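Local coordinates for protein nucleoside-triphosphatase THEP1 (Aquifex aeolicus, PDB 1YE8) that hydrolyses nucleoside triphosphates, among them ATP, GTP, CTP, TTP and UTP, to the diphosphate and phosphate, and has no kinase activity, at residues P9-T14 and L160-R165; V21-K26 and I168-L173; I49-G54 and I85-R90; I104-G109 and V134-I139. All coordinates share one frame; numbering follows the deposited sequence.

Contact 1: residues P9-T14 and L160-R165; sequences PGVGKT and LTPENR. With NA (sodium ion), chain C; MG (magnesium ion), chain B; PO4 (phosphate ion), chain E.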
loop_
_atom_site.group_PDB
_atom_site.type_symbol
_atom_site.label_atom_id
_atom_site.label_comp_id
_atom_site.label_asym_id
_atom_site.label_seq_id
_atom_site.Cartn_x
_atom_site.Cartn_y
_atom_site.Cartn_z
ATOM N N PRO A 9 -9.635 -10.468 0.238
ATOM C CA PRO A 9 -8.479 -10.912 1.025
ATOM C C PRO A 9 -7.934 -12.209 0.429
ATOM O O PRO A 9 -8.732 -13.091 0.110
ATOM C CB PRO A 9 -9.084 -11.185 2.405
ATOM C CG PRO A 9 -10.301 -10.359 2.467
ATOM C CD PRO A 9 -10.837 -10.274 1.073
ATOM N N GLY A 10 -6.620 -12.306 0.236
ATOM C CA GLY A 10 -6.009 -13.524 -0.256
ATOM C C GLY A 10 -5.910 -13.667 -1.762
ATOM O O GLY A 10 -5.277 -14.613 -2.244
ATOM N N VAL A 11 -6.491 -12.726 -2.517
ATOM C CA VAL A 11 -6.503 -12.823 -3.977
ATOM C C VAL A 11 -5.128 -12.597 -4.627
ATOM O O VAL A 11 -4.905 -13.027 -5.755
ATOM C CB VAL A 11 -7.591 -11.918 -4.626
ATOM C CG1 VAL A 11 -7.150 -10.456 -4.654
ATOM C CG2 VAL A 11 -7.928 -12.414 -6.030
ATOM N N GLY A 12 -4.230 -11.901 -3.924
ATOM C CA GLY A 12 -2.894 -11.672 -4.445
ATOM C C GLY A 12 -2.488 -10.226 -4.669
ATOM O O GLY A 12 -1.634 -9.955 -5.521
ATOM N N LYS A 13 -3.077 -9.294 -3.916
ATOM C CA LYS A 13 -2.743 -7.872 -4.076
ATOM C C LYS A 13 -1.272 -7.572 -3.760
ATOM O O LYS A 13 -0.601 -6.914 -4.546
ATOM C CB LYS A 13 -3.661 -6.974 -3.248
ATOM C CG LYS A 13 -5.141 -7.088 -3.632
ATOM C CD LYS A 13 -5.996 -5.962 -3.064
ATOM C CE LYS A 13 -6.015 -5.874 -1.551
ATOM N NZ LYS A 13 -6.882 -6.917 -0.960
ATOM N N THR A 14 -0.782 -8.065 -2.623
ATOM C CA THR A 14 0.641 -7.899 -2.267
ATOM C C THR A 14 1.561 -8.536 -3.306
ATOM O O THR A 14 2.552 -7.942 -3.710
ATOM C CB THR A 14 0.908 -8.499 -0.889
ATOM O OG1 THR A 14 0.109 -7.812 0.085
ATOM C CG2 THR A 14 2.367 -8.266 -0.447
ATOM N N LEU A 160 -8.774 -6.844 -8.637
ATOM C CA LEU A 160 -7.919 -8.004 -8.890
ATOM C C LEU A 160 -8.694 -9.265 -8.568
ATOM O O LEU A 160 -9.304 -9.359 -7.495
ATOM C CB LEU A 160 -6.667 -7.915 -8.014
ATOM C CG LEU A 160 -5.577 -8.936 -8.340
ATOM C CD1 LEU A 160 -5.041 -8.725 -9.757
ATOM C CD2 LEU A 160 -4.447 -8.852 -7.328
ATOM N N THR A 161 -8.662 -10.230 -9.487
ATOM C CA THR A 161 -9.401 -11.493 -9.326
ATOM C C THR A 161 -8.535 -12.679 -9.736
ATOM O O THR A 161 -7.504 -12.496 -10.381
ATOM C CB THR A 161 -10.664 -11.514 -10.207
ATOM O OG1 THR A 161 -10.266 -11.530 -11.585
ATOM C CG2 THR A 161 -11.500 -10.239 -10.052
ATOM N N PRO A 162 -8.963 -13.906 -9.425
ATOM C CA PRO A 162 -8.234 -15.081 -9.923
ATOM C C PRO A 162 -8.173 -15.139 -11.458
ATOM O O PRO A 162 -7.224 -15.725 -11.993
ATOM C CB PRO A 162 -9.026 -16.254 -9.336
ATOM C CG PRO A 162 -9.698 -15.662 -8.119
ATOM C CD PRO A 162 -10.111 -14.290 -8.580
ATOM N N GLU A 163 -9.123 -14.495 -12.138
ATOM C CA GLU A 163 -9.230 -14.538 -13.602
ATOM C C GLU A 163 -8.428 -13.469 -14.344
ATOM O O GLU A 163 -8.234 -13.581 -15.559
ATOM C CB GLU A 163 -10.693 -14.423 -14.023
ATOM C CG GLU A 163 -11.545 -15.624 -13.634
ATOM C CD GLU A 163 -12.024 -15.575 -12.190
ATOM O OE1 GLU A 163 -12.025 -14.487 -11.575
ATOM O OE2 GLU A 163 -12.387 -16.633 -11.665
ATOM N N ASN A 164 -7.995 -12.416 -13.646
ATOM C CA ASN A 164 -7.154 -11.394 -14.279
ATOM C C ASN A 164 -5.764 -11.259 -13.641
ATOM O O ASN A 164 -4.911 -10.543 -14.151
ATOM C CB ASN A 164 -7.882 -10.039 -14.387
ATOM C CG ASN A 164 -8.089 -9.359 -13.029
ATOM O OD1 ASN A 164 -7.532 -9.779 -12.017
ATOM N ND2 ASN A 164 -8.902 -8.322 -13.016
ATOM N N ARG A 165 -5.573 -11.958 -12.522
ATOM C CA ARG A 165 -4.317 -12.070 -11.769
ATOM C C ARG A 165 -3.050 -12.138 -12.639
ATOM O O ARG A 165 -2.066 -11.421 -12.402
ATOM C CB ARG A 165 -4.417 -13.365 -10.940
ATOM C CG ARG A 165 -3.458 -13.524 -9.817
ATOM C CD ARG A 165 -4.106 -14.150 -8.619
ATOM N NE ARG A 165 -4.461 -15.552 -8.830
ATOM C CZ ARG A 165 -5.216 -16.245 -7.989
ATOM N NH1 ARG A 165 -5.689 -15.666 -6.894
ATOM N NH2 ARG A 165 -5.507 -17.519 -8.241
HETATM NA NA NA C . -6.394 -9.191 -1.036
HETATM MG MG MG B . -1.785 -8.198 0.930
HETATM P P PO4 E . -3.640 -10.435 -0.842
HETATM O O1 PO4 E . -2.625 -9.320 -0.665
HETATM O O2 PO4 E . -3.069 -11.709 -1.388
HETATM O O3 PO4 E . -4.679 -9.929 -1.808
HETATM O O4 PO4 E . -4.307 -10.728 0.480
HETATM O O HOH W 1 -0.855 -7.640 2.660
HETATM O O HOH W 2 -2.482 -6.499 0.526
HETATM O O HOH W 3 -0.946 -10.434 0.999
HETATM O O HOH W 4 -4.925 -7.388 0.832
#

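Contact 2: residues V21-K26 and I168-L173; sequences VERLGK and ILEDIL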
loop_
_atom_site.group_PDB
_atom_site.type_symbol
_atom_site.label_atom_id
_atom_site.label_comp_id
_atom_site.label_asym_id
_atom_site.label_seq_id
_atom_site.Cartn_x
_atom_site.Cartn_y
_atom_site.Cartn_z
ATOM N N VAL A 21 6.915 -3.735 -8.168
ATOM C CA VAL A 21 8.154 -3.204 -7.588
ATOM C C VAL A 21 9.380 -3.761 -8.318
ATOM O O VAL A 21 10.298 -2.998 -8.672
ATOM C CB VAL A 21 8.220 -3.488 -6.076
ATOM C CG1 VAL A 21 9.621 -3.232 -5.506
ATOM C CG2 VAL A 21 7.167 -2.651 -5.334
ATOM N N GLU A 22 9.390 -5.073 -8.559
ATOM C CA GLU A 22 10.553 -5.669 -9.217
ATOM C C GLU A 22 10.709 -5.099 -10.630
ATOM O O GLU A 22 11.819 -4.762 -11.064
ATOM C CB GLU A 22 10.456 -7.190 -9.246
ATOM C CG GLU A 22 11.682 -7.843 -9.870
ATOM C CD GLU A 22 11.678 -9.355 -9.785
ATOM O OE1 GLU A 22 11.007 -10.013 -10.616
ATOM O OE2 GLU A 22 12.372 -9.885 -8.889
ATOM N N ARG A 23 9.602 -4.987 -11.352
ATOM C CA ARG A 23 9.654 -4.423 -12.696
ATOM C C ARG A 23 10.102 -2.974 -12.737
ATOM O O ARG A 23 10.838 -2.566 -13.634
ATOM C CB ARG A 23 8.313 -4.595 -13.397
ATOM C CG ARG A 23 8.056 -6.043 -13.787
ATOM C CD ARG A 23 8.903 -6.524 -14.982
ATOM N NE ARG A 23 8.391 -5.942 -16.220
ATOM C CZ ARG A 23 7.376 -6.448 -16.911
ATOM N NH1 ARG A 23 6.769 -7.548 -16.486
ATOM N NH2 ARG A 23 6.963 -5.840 -18.018
ATOM N N LEU A 24 9.638 -2.183 -11.771
ATOM C CA LEU A 24 9.985 -0.772 -11.712
ATOM C C LEU A 24 11.414 -0.492 -11.240
ATOM O O LEU A 24 11.941 0.590 -11.512
ATOM C CB LEU A 24 8.981 -0.023 -10.827
ATOM C CG LEU A 24 7.562 0.179 -11.373
ATOM C CD1 LEU A 24 6.717 0.783 -10.274
ATOM C CD2 LEU A 24 7.530 1.060 -12.618
ATOM N N GLY A 25 12.043 -1.433 -10.541
ATOM C CA GLY A 25 13.409 -1.226 -10.083
ATOM C C GLY A 25 13.535 -0.017 -9.179
ATOM O O GLY A 25 12.749 0.162 -8.249
ATOM N N LYS A 26 14.504 0.836 -9.472
ATOM C CA LYS A 26 14.823 1.981 -8.632
ATOM C C LYS A 26 13.739 3.056 -8.704
ATOM O O LYS A 26 13.759 4.020 -7.932
ATOM C CB LYS A 26 16.193 2.558 -9.022
ATOM C CG LYS A 26 17.374 1.644 -8.690
ATOM C CD LYS A 26 18.671 2.266 -9.182
ATOM C CE LYS A 26 19.896 1.553 -8.622
ATOM N NZ LYS A 26 20.739 0.975 -9.712
ATOM N N ILE A 168 -3.028 -8.946 -15.650
ATOM C CA ILE A 168 -3.200 -7.525 -15.333
ATOM C C ILE A 168 -1.900 -6.695 -15.229
ATOM O O ILE A 168 -1.921 -5.484 -15.446
ATOM C CB ILE A 168 -4.081 -7.368 -14.062
ATOM C CG1 ILE A 168 -4.631 -5.941 -13.955
ATOM C CG2 ILE A 168 -3.314 -7.790 -12.809
ATOM C CD1 ILE A 168 -5.850 -5.656 -14.831
ATOM N N LEU A 169 -0.784 -7.349 -14.917
ATOM C CA LEU A 169 0.485 -6.637 -14.745
ATOM C C LEU A 169 0.868 -5.705 -15.903
ATOM O O LEU A 169 1.234 -4.562 -15.670
ATOM C CB LEU A 169 1.626 -7.608 -14.405
ATOM C CG LEU A 169 3.026 -7.025 -14.188
ATOM C CD1 LEU A 169 3.024 -6.051 -12.996
ATOM C CD2 LEU A 169 4.021 -8.138 -13.949
ATOM N N GLU A 170 0.775 -6.186 -17.147
ATOM C CA GLU A 170 1.179 -5.384 -18.304
ATOM C C GLU A 170 0.289 -4.157 -18.564
ATOM O O GLU A 170 0.780 -3.096 -19.000
ATOM C CB GLU A 170 1.301 -6.253 -19.567
ATOM C CG GLU A 170 2.448 -7.266 -19.541
ATOM C CD GLU A 170 3.827 -6.675 -19.240
ATOM O OE1 GLU A 170 4.079 -5.471 -19.500
ATOM O OE2 GLU A 170 4.676 -7.443 -18.758
ATOM N N ASP A 171 -1.009 -4.299 -18.298
ATOM C CA ASP A 171 -1.939 -3.175 -18.375
ATOM C C ASP A 171 -1.458 -2.054 -17.442
ATOM O O ASP A 171 -1.352 -0.884 -17.846
ATOM C CB ASP A 171 -3.364 -3.625 -18.008
ATOM C CG ASP A 171 -3.880 -4.744 -18.908
ATOM O OD1 ASP A 171 -3.399 -4.871 -20.054
ATOM O OD2 ASP A 171 -4.761 -5.557 -18.547
ATOM N N ILE A 172 -1.147 -2.442 -16.202
ATOM C CA ILE A 172 -0.655 -1.513 -15.181
ATOM C C ILE A 172 0.668 -0.875 -15.609
ATOM O O ILE A 172 0.806 0.353 -15.584
ATOM C CB ILE A 172 -0.517 -2.243 -13.808
ATOM C CG1 ILE A 172 -1.905 -2.634 -13.276
ATOM C CG2 ILE A 172 0.235 -1.364 -12.786
ATOM C CD1 ILE A 172 -1.865 -3.537 -12.035
ATOM N N LEU A 173 1.624 -1.709 -16.024
ATOM C CA LEU A 173 2.954 -1.204 -16.389
ATOM C C LEU A 173 2.959 -0.278 -17.609
ATOM O O LEU A 173 3.726 0.679 -17.643
ATOM C CB LEU A 173 3.968 -2.344 -16.534
ATOM C CG LEU A 173 4.296 -3.083 -15.227
ATOM C CD1 LEU A 173 5.222 -4.239 -15.530
ATOM C CD2 LEU A 173 4.925 -2.172 -14.169
#

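Contact 3: residues I49-G54 and I85-R90; sequences IITTEG and IPILER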
loop_
_atom_site.group_PDB
_atom_site.type_symbol
_atom_site.label_atom_id
_atom_site.label_comp_id
_atom_site.label_asym_id
_atom_site.label_seq_id
_atom_site.Cartn_x
_atom_site.Cartn_y
_atom_site.Cartn_z
ATOM N N ILE A 49 5.511 -5.217 7.780
ATOM C CA ILE A 49 5.780 -4.187 6.769
ATOM C C ILE A 49 7.178 -4.442 6.211
ATOM O O ILE A 49 8.109 -4.734 6.969
ATOM C CB ILE A 49 5.621 -2.736 7.354
ATOM C CG1 ILE A 49 6.005 -1.694 6.294
ATOM C CG2 ILE A 49 6.401 -2.559 8.660
ATOM C CD1 ILE A 49 5.582 -0.270 6.624
ATOM N N ILE A 50 7.315 -4.386 4.887
ATOM C CA ILE A 50 8.602 -4.560 4.220
ATOM C C ILE A 50 8.766 -3.365 3.292
ATOM O O ILE A 50 7.895 -3.119 2.459
ATOM C CB ILE A 50 8.633 -5.879 3.425
ATOM C CG1 ILE A 50 8.346 -7.060 4.378
ATOM C CG2 ILE A 50 9.984 -6.023 2.714
ATOM C CD1 ILE A 50 8.539 -8.462 3.793
ATOM N N THR A 51 9.841 -2.594 3.450
ATOM C CA THR A 51 10.056 -1.461 2.564
ATOM C C THR A 51 10.824 -1.829 1.304
ATOM O O THR A 51 11.419 -2.900 1.212
ATOM C CB THR A 51 10.754 -0.291 3.254
ATOM O OG1 THR A 51 12.148 -0.622 3.421
ATOM C CG2 THR A 51 10.167 -0.025 4.664
ATOM N N THR A 52 10.840 -0.912 0.346
ATOM C CA THR A 52 11.650 -1.085 -0.849
ATOM C C THR A 52 13.154 -1.047 -0.556
ATOM O O THR A 52 13.939 -1.313 -1.472
ATOM C CB THR A 52 11.310 -0.013 -1.879
ATOM O OG1 THR A 52 11.233 1.265 -1.232
ATOM C CG2 THR A 52 9.922 -0.271 -2.501
ATOM N N GLU A 53 13.554 -0.749 0.685
ATOM C CA GLU A 53 14.966 -0.853 1.099
ATOM C C GLU A 53 15.245 -2.107 1.897
ATOM O O GLU A 53 16.359 -2.291 2.406
ATOM C CB GLU A 53 15.419 0.388 1.884
ATOM C CG GLU A 53 15.428 1.664 1.071
ATOM C CD GLU A 53 16.277 1.608 -0.196
ATOM O OE1 GLU A 53 17.225 0.770 -0.304
ATOM O OE2 GLU A 53 15.999 2.419 -1.099
ATOM N N GLY A 54 14.257 -2.989 2.000
ATOM C CA GLY A 54 14.454 -4.258 2.676
ATOM C C GLY A 54 14.338 -4.196 4.186
ATOM O O GLY A 54 14.636 -5.175 4.877
ATOM N N ILE A 85 6.456 5.660 7.888
ATOM C CA ILE A 85 6.445 7.111 7.723
ATOM C C ILE A 85 7.709 7.625 7.018
ATOM O O ILE A 85 7.599 8.366 6.028
ATOM C CB ILE A 85 6.126 7.843 9.052
ATOM C CG1 ILE A 85 4.771 7.364 9.605
ATOM C CG2 ILE A 85 6.130 9.369 8.829
ATOM C CD1 ILE A 85 3.554 7.564 8.669
ATOM N N PRO A 86 8.906 7.240 7.469
ATOM C CA PRO A 86 10.088 7.773 6.789
ATOM C C PRO A 86 10.175 7.321 5.330
ATOM O O PRO A 86 10.563 8.140 4.493
ATOM C CB PRO A 86 11.268 7.289 7.639
ATOM C CG PRO A 86 10.728 6.277 8.558
ATOM C CD PRO A 86 9.257 6.471 8.682
ATOM N N ILE A 87 9.811 6.083 5.006
ATOM C CA ILE A 87 9.914 5.684 3.605
ATOM C C ILE A 87 8.884 6.408 2.727
ATOM O O ILE A 87 9.199 6.773 1.592
ATOM C CB ILE A 87 9.888 4.138 3.418
ATOM C CG1 ILE A 87 10.417 3.765 2.027
ATOM C CG2 ILE A 87 8.498 3.559 3.594
ATOM C CD1 ILE A 87 11.935 3.972 1.860
ATOM N N LEU A 88 7.688 6.675 3.253
ATOM C CA LEU A 88 6.709 7.426 2.459
ATOM C C LEU A 88 7.068 8.899 2.342
ATOM O O LEU A 88 6.829 9.503 1.300
ATOM C CB LEU A 88 5.284 7.247 2.992
ATOM C CG LEU A 88 4.634 5.877 2.750
ATOM C CD1 LEU A 88 3.140 5.945 3.043
ATOM C CD2 LEU A 88 4.860 5.321 1.341
ATOM N N GLU A 89 7.642 9.491 3.392
ATOM C CA GLU A 89 8.067 10.892 3.295
ATOM C C GLU A 89 9.167 11.034 2.238
ATOM O O GLU A 89 9.167 11.973 1.437
ATOM C CB GLU A 89 8.553 11.434 4.644
ATOM C CG GLU A 89 7.456 11.513 5.699
ATOM C CD GLU A 89 6.612 12.773 5.665
ATOM O OE1 GLU A 89 6.672 13.533 4.683
ATOM O OE2 GLU A 89 5.843 12.996 6.637
ATOM N N ARG A 90 10.110 10.089 2.237
ATOM C CA ARG A 90 11.144 10.050 1.202
ATOM C C ARG A 90 10.532 9.843 -0.187
ATOM O O ARG A 90 10.859 10.566 -1.134
ATOM C CB ARG A 90 12.155 8.939 1.491
ATOM C CG ARG A 90 13.145 8.725 0.384
ATOM C CD ARG A 90 14.116 7.582 0.606
ATOM N NE ARG A 90 14.629 7.207 -0.696
ATOM C CZ ARG A 90 15.156 6.050 -1.007
ATOM N NH1 ARG A 90 15.321 5.100 -0.077
ATOM N NH2 ARG A 90 15.533 5.855 -2.265
#

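Contact 4: residues I104-G109 and V134-I139; sequences IIDEIG and VATIPI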
loop_
_atom_site.group_PDB
_atom_site.type_symbol
_atom_site.label_atom_id
_atom_site.label_comp_id
_atom_site.label_asym_id
_atom_site.label_seq_id
_atom_site.Cartn_x
_atom_site.Cartn_y
_atom_site.Cartn_z
ATOM N N ILE A 104 4.875 3.465 -3.516
ATOM C CA ILE A 104 4.260 2.140 -3.316
ATOM C C ILE A 104 3.627 2.064 -1.930
ATOM O O ILE A 104 4.312 2.286 -0.936
ATOM C CB ILE A 104 5.322 1.019 -3.451
ATOM C CG1 ILE A 104 6.098 1.141 -4.771
ATOM C CG2 ILE A 104 4.685 -0.342 -3.246
ATOM C CD1 ILE A 104 5.297 0.932 -6.061
ATOM N N ILE A 105 2.324 1.774 -1.860
ATOM C CA ILE A 105 1.634 1.744 -0.556
ATOM C C ILE A 105 0.712 0.523 -0.482
ATOM O O ILE A 105 -0.448 0.578 -0.932
ATOM C CB ILE A 105 0.793 3.045 -0.310
ATOM C CG1 ILE A 105 1.561 4.324 -0.704
ATOM C CG2 ILE A 105 0.364 3.103 1.172
ATOM C CD1 ILE A 105 0.756 5.606 -0.479
ATOM N N ASP A 106 1.197 -0.573 0.087
ATOM C CA ASP A 106 0.351 -1.757 0.296
ATOM C C ASP A 106 0.415 -2.038 1.795
ATOM O O ASP A 106 1.470 -2.446 2.300
ATOM C CB ASP A 106 0.874 -2.946 -0.535
ATOM C CG ASP A 106 0.262 -4.264 -0.123
ATOM O OD1 ASP A 106 -0.987 -4.398 -0.175
ATOM O OD2 ASP A 106 0.957 -5.225 0.254
ATOM N N GLU A 107 -0.670 -1.832 2.544
ATOM C CA GLU A 107 -2.027 -1.580 2.103
ATOM C C GLU A 107 -2.580 -0.360 2.830
ATOM O O GLU A 107 -2.252 -0.098 4.006
ATOM C CB GLU A 107 -2.880 -2.814 2.446
ATOM C CG GLU A 107 -4.336 -2.696 2.035
ATOM C CD GLU A 107 -5.079 -4.008 1.956
ATOM O OE1 GLU A 107 -4.504 -5.103 2.098
ATOM O OE2 GLU A 107 -6.290 -3.962 1.737
ATOM N N ILE A 108 -3.449 0.383 2.156
ATOM C CA ILE A 108 -4.256 1.377 2.837
ATOM C C ILE A 108 -5.450 0.619 3.413
ATOM O O ILE A 108 -6.563 0.638 2.860
ATOM C CB ILE A 108 -4.658 2.532 1.897
ATOM C CG1 ILE A 108 -3.409 3.117 1.211
ATOM C CG2 ILE A 108 -5.438 3.632 2.668
ATOM C CD1 ILE A 108 -3.702 4.059 0.115
ATOM N N GLY A 109 -5.219 -0.050 4.540
ATOM C CA GLY A 109 -6.198 -0.937 5.144
ATOM C C GLY A 109 -6.439 -0.616 6.604
ATOM O O GLY A 109 -5.807 0.281 7.170
ATOM N N VAL A 134 1.209 3.498 -6.743
ATOM C CA VAL A 134 0.502 2.210 -6.764
ATOM C C VAL A 134 0.115 1.891 -5.329
ATOM O O VAL A 134 0.986 1.794 -4.458
ATOM C CB VAL A 134 1.378 1.074 -7.333
ATOM C CG1 VAL A 134 0.680 -0.282 -7.206
ATOM C CG2 VAL A 134 1.726 1.374 -8.792
ATOM N N ALA A 135 -1.189 1.748 -5.084
ATOM C CA ALA A 135 -1.675 1.519 -3.706
ATOM C C ALA A 135 -2.730 0.434 -3.737
ATOM O O ALA A 135 -3.388 0.217 -4.766
ATOM C CB ALA A 135 -2.238 2.785 -3.092
ATOM N N THR A 136 -2.903 -0.249 -2.609
ATOM C CA THR A 136 -3.965 -1.236 -2.486
ATOM C C THR A 136 -4.950 -0.791 -1.414
ATOM O O THR A 136 -4.590 -0.110 -0.434
ATOM C CB THR A 136 -3.403 -2.607 -2.092
ATOM O OG1 THR A 136 -2.655 -2.485 -0.876
ATOM C CG2 THR A 136 -2.435 -3.108 -3.160
ATOM N N ILE A 137 -6.200 -1.202 -1.600
ATOM C CA ILE A 137 -7.255 -1.012 -0.609
ATOM C C ILE A 137 -8.099 -2.264 -0.528
ATOM O O ILE A 137 -8.217 -3.004 -1.510
ATOM C CB ILE A 137 -8.177 0.212 -0.929
ATOM C CG1 ILE A 137 -8.794 0.105 -2.334
ATOM C CG2 ILE A 137 -7.432 1.525 -0.696
ATOM C CD1 ILE A 137 -9.824 1.177 -2.604
ATOM N N PRO A 138 -8.712 -2.495 0.629
ATOM C CA PRO A 138 -9.639 -3.620 0.752
ATOM C C PRO A 138 -10.874 -3.414 -0.118
ATOM O O PRO A 138 -11.158 -2.300 -0.581
ATOM C CB PRO A 138 -9.974 -3.659 2.255
ATOM C CG PRO A 138 -9.572 -2.355 2.798
ATOM C CD PRO A 138 -8.588 -1.720 1.880
ATOM N N ILE A 139 -11.579 -4.508 -0.380
ATOM C CA ILE A 139 -12.761 -4.455 -1.251
ATOM C C ILE A 139 -13.994 -3.873 -0.552
ATOM O O ILE A 139 -14.927 -3.412 -1.202
ATOM C CB ILE A 139 -13.045 -5.857 -1.863
ATOM C CG1 ILE A 139 -13.977 -5.776 -3.083
ATOM C CG2 ILE A 139 -13.586 -6.815 -0.818
ATOM C CD1 ILE A 139 -13.400 -5.033 -4.290
#

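Contact 1: residues P9-T14 and L160-R165
Arg165 turns CG away from its backbone N (chi1 -163°) and then bends at chi2 and chi3, which brings its guanidinium to the carbonyl of Val11; Val11 in turn swings CG2 to the far side from its own N (CG1 at chi1 77°), against the backbone of Leu160 and Thr161. Arg165 NH1 donates to Val11 O at 3.0 Å in a fairly straight bond (162°). The oxygen sits at the guanidinium edge, near its plane, while NH1 comes in tilted from the carbonyl plane. Pro162 CA lies over one face of the same guanidinium. Val11 CG2 wedges into the 160-165 loop, 3.7 Å from Thr161 CA and 3.8 Å from Pro162 CD. Leu160 CD2 packs 3.5 Å from Gly12 O; a CB on Gly12 would be crowded by Arg165 CD and by the carbonyl before it. Within the loop, Asn164 OD1 accepts from Thr161 N at 2.8 Å, tying the two ends of the turn beside Val11.

The amides of 9-14 serve the phosphate ion. Gly10, Gly12, Lys13 and Thr14 all donate to it, Lys13 N to PO4 O3 at 2.7 Å. Thr14 OG1 binds the magnesium ion at 2.1 Å, alongside PO4 O1 and three waters. Lys13 NZ and Glu8 O both bind the ion modelled as sodium. Amides wrapped round an oxyanion between a strand and the start of a helix are the signature of the P-loop, or Walker A motif, and the phosphate probably marks where a nucleotide phosphate would bind.

Contact 2: residues V21-K26 and I168-L173
Arg23 lays its guanidinium across the end of Leu173 and turns its edge to Glu170, so one flat group makes an apolar and an ionic contact at once. Leu173 CD1 stands over the centre of one face, 3.4 Å from Arg23 CZ, the two side chains crossing at about a right angle. In the guanidinium plane, Glu170 OE2 takes two bonds end-on, from Arg23 NH2 at 2.9 Å and from Arg23 NH1 at 3.1 Å. OE2 offers its syn lone pair to NH2; NH1 arrives on the same syn side, but 28° out of the carboxylate plane. The carboxylate and guanidinium planes stand 34° apart, and both nitrogens converge on the one oxygen. The bends at chi2 and chi3 of Arg23 fold its chain over Leu173, whose CD1 also touches Arg23 CB and CG. Beneath the charged pair, Leu24 CD2 meets Leu173 CD2 at a looser 4.4 Å.

Glu170 OE1 has its own mate, a salt bridge to Arg178, which also touches Arg23 and Leu173. Farther in, Leu169 and Ile172 rest on Ile20 of helix 13-24, Ile172 reaches Ile158 of edge strand 156-159, and Leu24 packs on Val102 of strand 102-105.

Contact 3: residues I49-G54 and I85-R90
Ile87 is the apolar centre here, touching two threonines and the stem of a glutamate. Its CG2 meets Thr51 CG2 at 4.1 Å, and its CD1 comes to 4.2 Å from Thr52 OG1 and 4.3 Å from Glu53 CG. Ile87 CG1 runs anti to the backbone N (chi1 -163°), which sends CD1 toward the turn. Farther out, Arg90, its chain extended from CG to NE, reaches over to Glu53: NH1 donates to Glu53 OE2 at 2.9 Å in a salt bridge close to straight (163°). The oxygen lies near the guanidinium plane, but NH1 meets it from above the carboxylate plane.

In the next shell, the acceptor is placed by a type I turn from Thr51 to Gly54, between strands 46-51 and 56-61. Thr51 OG1 accepts from Glu53 N at 3.1 Å, an ST turn, and Gly54 closes the turn at positive phi. Thr52 OG1 bonds to Gly30 N. On the helix, Arg90 NE makes a second salt bridge, to Glu94.

With a leucine in place of Arg90, Glu53 and Glu94 would probably both lose their shared cation, and the carboxylate of Glu53 would be freer to turn. The antiparallel sheet is thus joined to helix 77-97 by apolar contact beneath and by charge at its outer edge, where one arginine charge is shared between an acid of the turn and an acid of its own helix.

Contact 4: residues I104-G109 and V134-I139
Ile105 and Val134 belong to neighbouring parallel strands of a beta-alpha-beta unit, 102-105 and 132-136 joined through helix 116-126, in the P-loop NTPase core. The strand half is tight. Ile105 N bonds to Val134 O at 2.9 Å, and Thr136 N returns to Ile105 O. Ile104 CD1 lies beside Val134 CB on one face of the sheet. On the other face Ala135 CB packs against Ile105 CB. Ile108 CD1 also reaches Ala135 CB, at 3.7 Å.

Past the strands the pairing continues through Ile108 N to Thr136 O, 2.9 Å, beyond a cis peptide before Glu107. Thr136 OG1, set between its backbone N and carbonyl carbon (chi1 56°), donates at 2.6 Å to Asp106 OD1, which accepts through its anti lone pair, away from OD2. Asp106 OD2 is hydrogen-bonded to Thr14 OG1, the magnesium ligand, a position consistent with the Walker B aspartate. Putting an alanine at Asp106 would probably leave both threonine hydroxyls without their carboxylate partner and remove the carboxylate link between the strand end and the P-loop threonine.

The solvent side is that of Glu107 and Pro138, both partly exposed, where no hydrogen bond joins the side chains. The glutamate chain runs extended across Thr136, crossing it at about a right angle, and brings OE2 to 3.0 Å from Pro138 N; a proline nitrogen has no hydrogen to give, so this is contact without a bond. Glu107 also touches Lys13. On the neighbouring inverse gamma turn, the buried carbonyl Ile108 O has no polar partner in the model and rests 3.3 Å from Pro138 CD.

Contact 4 is the core of the set, close to the chain's centre and built of backbone bonds between parallel strands, apolar side chains and a buried aspartate-threonine bond, whereas contacts 1, 2 and 3 are only partly buried. Contacts 1 and 2 share helix 13-24: its start faces the phosphate and metals, its far end an arginine-glutamate pair, and Leu160 CD1 packs on Ile168 CG2 between them. Contact 3 makes a simpler salt bridge, one nitrogen to one oxygen, where the antiparallel sheet meets helix 77-97, on the opposite side of the chain's centre from contact 1. Leu88 reaches Ile105 of contact 4 from that helix, and Val21 touches both Thr52 and Ile104.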